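Local coordinates for hypothetical protein Atu2684 (Agrobacterium tumefaciens, PDB 2AXO) that is of unknown function but belongs to a thioredoxin-like family and carries a disulfide in a Cys-X-X-Cys sequence, consistent with a redox-related role, at residues 63-73 against 128-138. Sequence-based numbering, arbitrary orientation.
Sequences ALRKMIQKGDV and GADVRGIYDRL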
loop_
_atom_site.group_PDB
_atom_site.type_symbol
_atom_site.label_atom_id
_atom_site.label_comp_id
_atom_site.label_asym_id
_atom_site.label_seq_id
_atom_site.Cartn_x
_atom_site.Cartn_y
_atom_site.Cartn_z
ATOM N N ALA A 63 5.234 8.013 21.026
ATOM C CA ALA A 63 6.153 9.082 20.677
ATOM C C ALA A 63 5.365 10.306 20.232
ATOM O O ALA A 63 5.577 11.416 20.728
ATOM C CB ALA A 63 7.085 8.626 19.556
ATOM N N LEU A 64 4.445 10.100 19.295
ATOM C CA LEU A 64 3.636 11.203 18.782
ATOM C C LEU A 64 2.802 11.859 19.878
ATOM O O LEU A 64 2.721 13.087 19.956
ATOM C CB LEU A 64 2.709 10.714 17.667
ATOM C CG LEU A 64 1.872 11.788 16.961
ATOM C CD1 LEU A 64 2.779 12.735 16.169
ATOM C CD2 LEU A 64 0.886 11.106 16.025
ATOM N N ARG A 65 2.181 11.041 20.717
ATOM C CA ARG A 65 1.357 11.563 21.794
ATOM C C ARG A 65 2.159 12.517 22.675
ATOM O O ARG A 65 1.649 13.558 23.100
ATOM C CB ARG A 65 0.794 10.407 22.623
ATOM C CG ARG A 65 -0.147 10.837 23.734
ATOM C CD ARG A 65 -0.830 9.627 24.355
ATOM N NE ARG A 65 0.136 8.576 24.665
ATOM C CZ ARG A 65 -0.167 7.428 25.261
ATOM N NH1 ARG A 65 -1.422 7.169 25.620
ATOM N NH2 ARG A 65 0.788 6.537 25.499
ATOM N N LYS A 66 3.419 12.161 22.934
ATOM C CA LYS A 66 4.305 12.979 23.765
ATOM C C LYS A 66 4.659 14.309 23.100
ATOM O O LYS A 66 4.726 15.341 23.762
ATOM C CB LYS A 66 5.584 12.197 24.100
ATOM C CG LYS A 66 5.325 11.047 25.073
ATOM C CD LYS A 66 6.596 10.382 25.587
ATOM C CE LYS A 66 7.320 9.618 24.498
ATOM N NZ LYS A 66 8.347 8.685 25.063
HETATM N N MSE A 67 4.885 14.272 21.791
HETATM C CA MSE A 67 5.202 15.478 21.054
HETATM C C MSE A 67 3.971 16.382 20.970
HETATM O O MSE A 67 4.079 17.601 21.086
HETATM C CB MSE A 67 5.714 15.111 19.661
HETATM C CG MSE A 67 7.045 14.361 19.683
HETATM SE SE MSE A 67 7.693 13.983 17.889
HETATM C CE MSE A 67 6.555 12.492 17.493
ATOM N N ILE A 68 2.798 15.781 20.774
ATOM C CA ILE A 68 1.549 16.542 20.709
ATOM C C ILE A 68 1.286 17.173 22.077
ATOM O O ILE A 68 0.811 18.309 22.169
ATOM C CB ILE A 68 0.345 15.625 20.331
ATOM C CG1 ILE A 68 0.418 15.262 18.841
ATOM C CG2 ILE A 68 -0.984 16.328 20.628
ATOM C CD1 ILE A 68 -0.604 14.234 18.418
ATOM N N GLN A 69 1.589 16.438 23.144
ATOM C CA GLN A 69 1.380 16.964 24.487
ATOM C C GLN A 69 2.289 18.166 24.714
ATOM O O GLN A 69 1.884 19.150 25.329
ATOM C CB GLN A 69 1.662 15.894 25.551
ATOM C CG GLN A 69 1.427 16.399 26.975
ATOM C CD GLN A 69 1.542 15.302 28.016
ATOM O OE1 GLN A 69 0.841 14.294 27.946
ATOM N NE2 GLN A 69 2.424 15.496 28.990
ATOM N N LYS A 70 3.517 18.092 24.211
ATOM C CA LYS A 70 4.444 19.204 24.378
ATOM C C LYS A 70 4.018 20.401 23.530
ATOM O O LYS A 70 4.318 21.549 23.864
ATOM C CB LYS A 70 5.867 18.790 24.011
ATOM C CG LYS A 70 6.876 19.885 24.304
ATOM C CD LYS A 70 8.268 19.333 24.488
ATOM C CE LYS A 70 8.384 18.553 25.786
ATOM N NZ LYS A 70 9.735 17.934 25.901
ATOM N N GLY A 71 3.329 20.118 22.429
ATOM C CA GLY A 71 2.836 21.168 21.554
ATOM C C GLY A 71 3.865 21.962 20.766
ATOM O O GLY A 71 3.542 23.042 20.273
ATOM N N ASP A 72 5.089 21.454 20.628
ATOM C CA ASP A 72 6.095 22.202 19.884
ATOM C C ASP A 72 6.207 21.777 18.425
ATOM O O ASP A 72 7.071 22.256 17.693
ATOM C CB ASP A 72 7.470 22.158 20.585
ATOM C CG ASP A 72 8.020 20.751 20.772
ATOM O OD1 ASP A 72 7.322 19.762 20.470
ATOM O OD2 ASP A 72 9.177 20.645 21.243
ATOM N N VAL A 73 5.320 20.882 18.007
ATOM C CA VAL A 73 5.278 20.437 16.619
ATOM C C VAL A 73 3.822 20.248 16.238
ATOM O O VAL A 73 2.946 20.171 17.108
ATOM C CB VAL A 73 6.020 19.088 16.397
ATOM C CG1 VAL A 73 7.443 19.184 16.922
ATOM C CG2 VAL A 73 5.276 17.946 17.074
ATOM N N GLY A 128 9.072 5.822 13.137
ATOM C CA GLY A 128 8.115 6.537 13.963
ATOM C C GLY A 128 8.445 6.650 15.443
ATOM O O GLY A 128 8.065 7.631 16.086
ATOM N N ALA A 129 9.150 5.662 15.990
ATOM C CA ALA A 129 9.489 5.668 17.411
ATOM C C ALA A 129 10.793 6.383 17.743
ATOM O O ALA A 129 11.129 6.549 18.912
ATOM C CB ALA A 129 9.541 4.237 17.935
ATOM N N ASP A 130 11.523 6.815 16.722
ATOM C CA ASP A 130 12.791 7.496 16.952
ATOM C C ASP A 130 12.594 8.952 17.366
ATOM O O ASP A 130 12.878 9.866 16.594
ATOM C CB ASP A 130 13.648 7.447 15.688
ATOM C CG ASP A 130 15.113 7.679 15.978
ATOM O OD1 ASP A 130 15.417 8.485 16.882
ATOM O OD2 ASP A 130 15.962 7.061 15.300
ATOM N N VAL A 131 12.127 9.160 18.592
ATOM C CA VAL A 131 11.883 10.504 19.107
ATOM C C VAL A 131 13.100 11.424 18.991
ATOM O O VAL A 131 12.978 12.576 18.576
ATOM C CB VAL A 131 11.431 10.454 20.584
ATOM C CG1 VAL A 131 11.135 11.859 21.089
ATOM C CG2 VAL A 131 10.204 9.570 20.715
ATOM N N ARG A 132 14.271 10.926 19.371
ATOM C CA ARG A 132 15.483 11.730 19.287
ATOM C C ARG A 132 15.784 12.102 17.840
ATOM O O ARG A 132 16.116 13.248 17.541
ATOM C CB ARG A 132 16.680 10.974 19.874
ATOM C CG ARG A 132 16.831 11.068 21.385
ATOM C CD ARG A 132 15.827 10.201 22.131
ATOM N NE ARG A 132 16.073 10.223 23.572
ATOM C CZ ARG A 132 15.400 9.504 24.465
ATOM N NH1 ARG A 132 14.428 8.691 24.071
ATOM N NH2 ARG A 132 15.702 9.594 25.754
ATOM N N GLY A 133 15.663 11.127 16.944
ATOM C CA GLY A 133 15.939 11.379 15.542
ATOM C C GLY A 133 15.027 12.418 14.918
ATOM O O GLY A 133 15.481 13.276 14.162
ATOM N N ILE A 134 13.737 12.350 15.229
ATOM C CA ILE A 134 12.796 13.304 14.664
ATOM C C ILE A 134 13.103 14.737 15.076
ATOM O O ILE A 134 13.190 15.620 14.226
ATOM C CB ILE A 134 11.344 12.934 15.023
ATOM C CG1 ILE A 134 11.260 12.500 16.476
ATOM C CG2 ILE A 134 10.860 11.809 14.115
ATOM C CD1 ILE A 134 9.932 11.856 16.847
ATOM N N TYR A 135 13.283 14.978 16.372
ATOM C CA TYR A 135 13.601 16.326 16.832
ATOM C C TYR A 135 14.943 16.811 16.290
ATOM O O TYR A 135 15.072 17.974 15.913
ATOM C CB TYR A 135 13.593 16.392 18.363
ATOM C CG TYR A 135 12.217 16.651 18.938
ATOM C CD1 TYR A 135 11.598 17.894 18.786
ATOM C CD2 TYR A 135 11.520 15.648 19.609
ATOM C CE1 TYR A 135 10.314 18.128 19.289
ATOM C CE2 TYR A 135 10.239 15.874 20.115
ATOM C CZ TYR A 135 9.643 17.114 19.951
ATOM O OH TYR A 135 8.375 17.334 20.448
ATOM N N ASP A 136 15.943 15.929 16.247
ATOM C CA ASP A 136 17.253 16.322 15.724
ATOM C C ASP A 136 17.144 16.636 14.233
ATOM O O ASP A 136 17.830 17.522 13.727
ATOM C CB ASP A 136 18.299 15.217 15.938
ATOM C CG ASP A 136 18.586 14.946 17.410
ATOM O OD1 ASP A 136 18.559 15.898 18.223
ATOM O OD2 ASP A 136 18.861 13.773 17.751
ATOM N N ARG A 137 16.282 15.906 13.532
ATOM C CA ARG A 137 16.087 16.130 12.104
ATOM C C ARG A 137 15.409 17.483 11.900
ATOM O O ARG A 137 15.834 18.274 11.060
ATOM C CB ARG A 137 15.220 15.025 11.491
ATOM C CG ARG A 137 15.771 14.404 10.203
ATOM C CD ARG A 137 16.307 15.445 9.232
ATOM N NE ARG A 137 16.579 14.885 7.909
ATOM C CZ ARG A 137 17.182 15.550 6.928
ATOM N NH1 ARG A 137 17.583 16.800 7.123
ATOM N NH2 ARG A 137 17.370 14.976 5.747
ATOM N N LEU A 138 14.354 17.746 12.668
ATOM C CA LEU A 138 13.633 19.014 12.554
ATOM C C LEU A 138 14.553 20.195 12.825
ATOM O O LEU A 138 14.436 21.241 12.189
ATOM C CB LEU A 138 12.452 19.048 13.531
ATOM C CG LEU A 138 11.311 18.092 13.176
ATOM C CD1 LEU A 138 10.229 18.159 14.238
ATOM C CD2 LEU A 138 10.745 18.483 11.813
#
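Tyr-135 reaches across from helix 131-138 and gives its hydroxyl proton to Asp-72: OH lies 2.6 Å from OD1, which receives the bond on its syn lone pair, the side facing OD2. OD1 sits at the edge of the ring and in its plane, while the carboxylate plane is turned 50° from that of the ring. Asp-72 attains this pose with CG set between its backbone N and carbonyl carbon, two residues beyond the end of helix 63-70. Met-67, a selenomethionine, runs past the same tyrosine in the reverse direction. Its CG approaches Tyr-135 CE2 at 3.6 Å, and SE stands 4.6 Å from the ring centroid, 40° off the normal, an oblique Met-aromatic contact. The chain then bends at chi3, which brings the terminal methyl CE within 3.5 Å of Ile-134 CD1, a tight carbon pair; SE touches that same CD1.

Both helices pack on one side of the mixed four-stranded sheet of the thioredoxin-like domain: Met-67 and Leu-138 meet Val-46 of strand 45-50, while Ile-134 rests on Leu-120 of the neighbouring strand 117-120. The axes of the short helical segments come within 11.3 Å, at an angle of 47°. The backbones lie nearer each other at Ala-63 and Ala-129 than at Val-73 and Tyr-135, where the long tyrosine spans the gap. At the closer end the small Ala-63 suffices, its CB lying 3.5 Å from Val-131 CG2 and also near Gly-128 O. Helix 131-138 is N-capped by Asp-130, whose OD1 accepts from Gly-133 N from above the carboxylate plane. Farther along, Val-73 CG1 faces both Tyr-135 CE1 and Leu-138 CD1, 4.0 Å from the latter, with the valine and leucine side chains crossing at about a right angle.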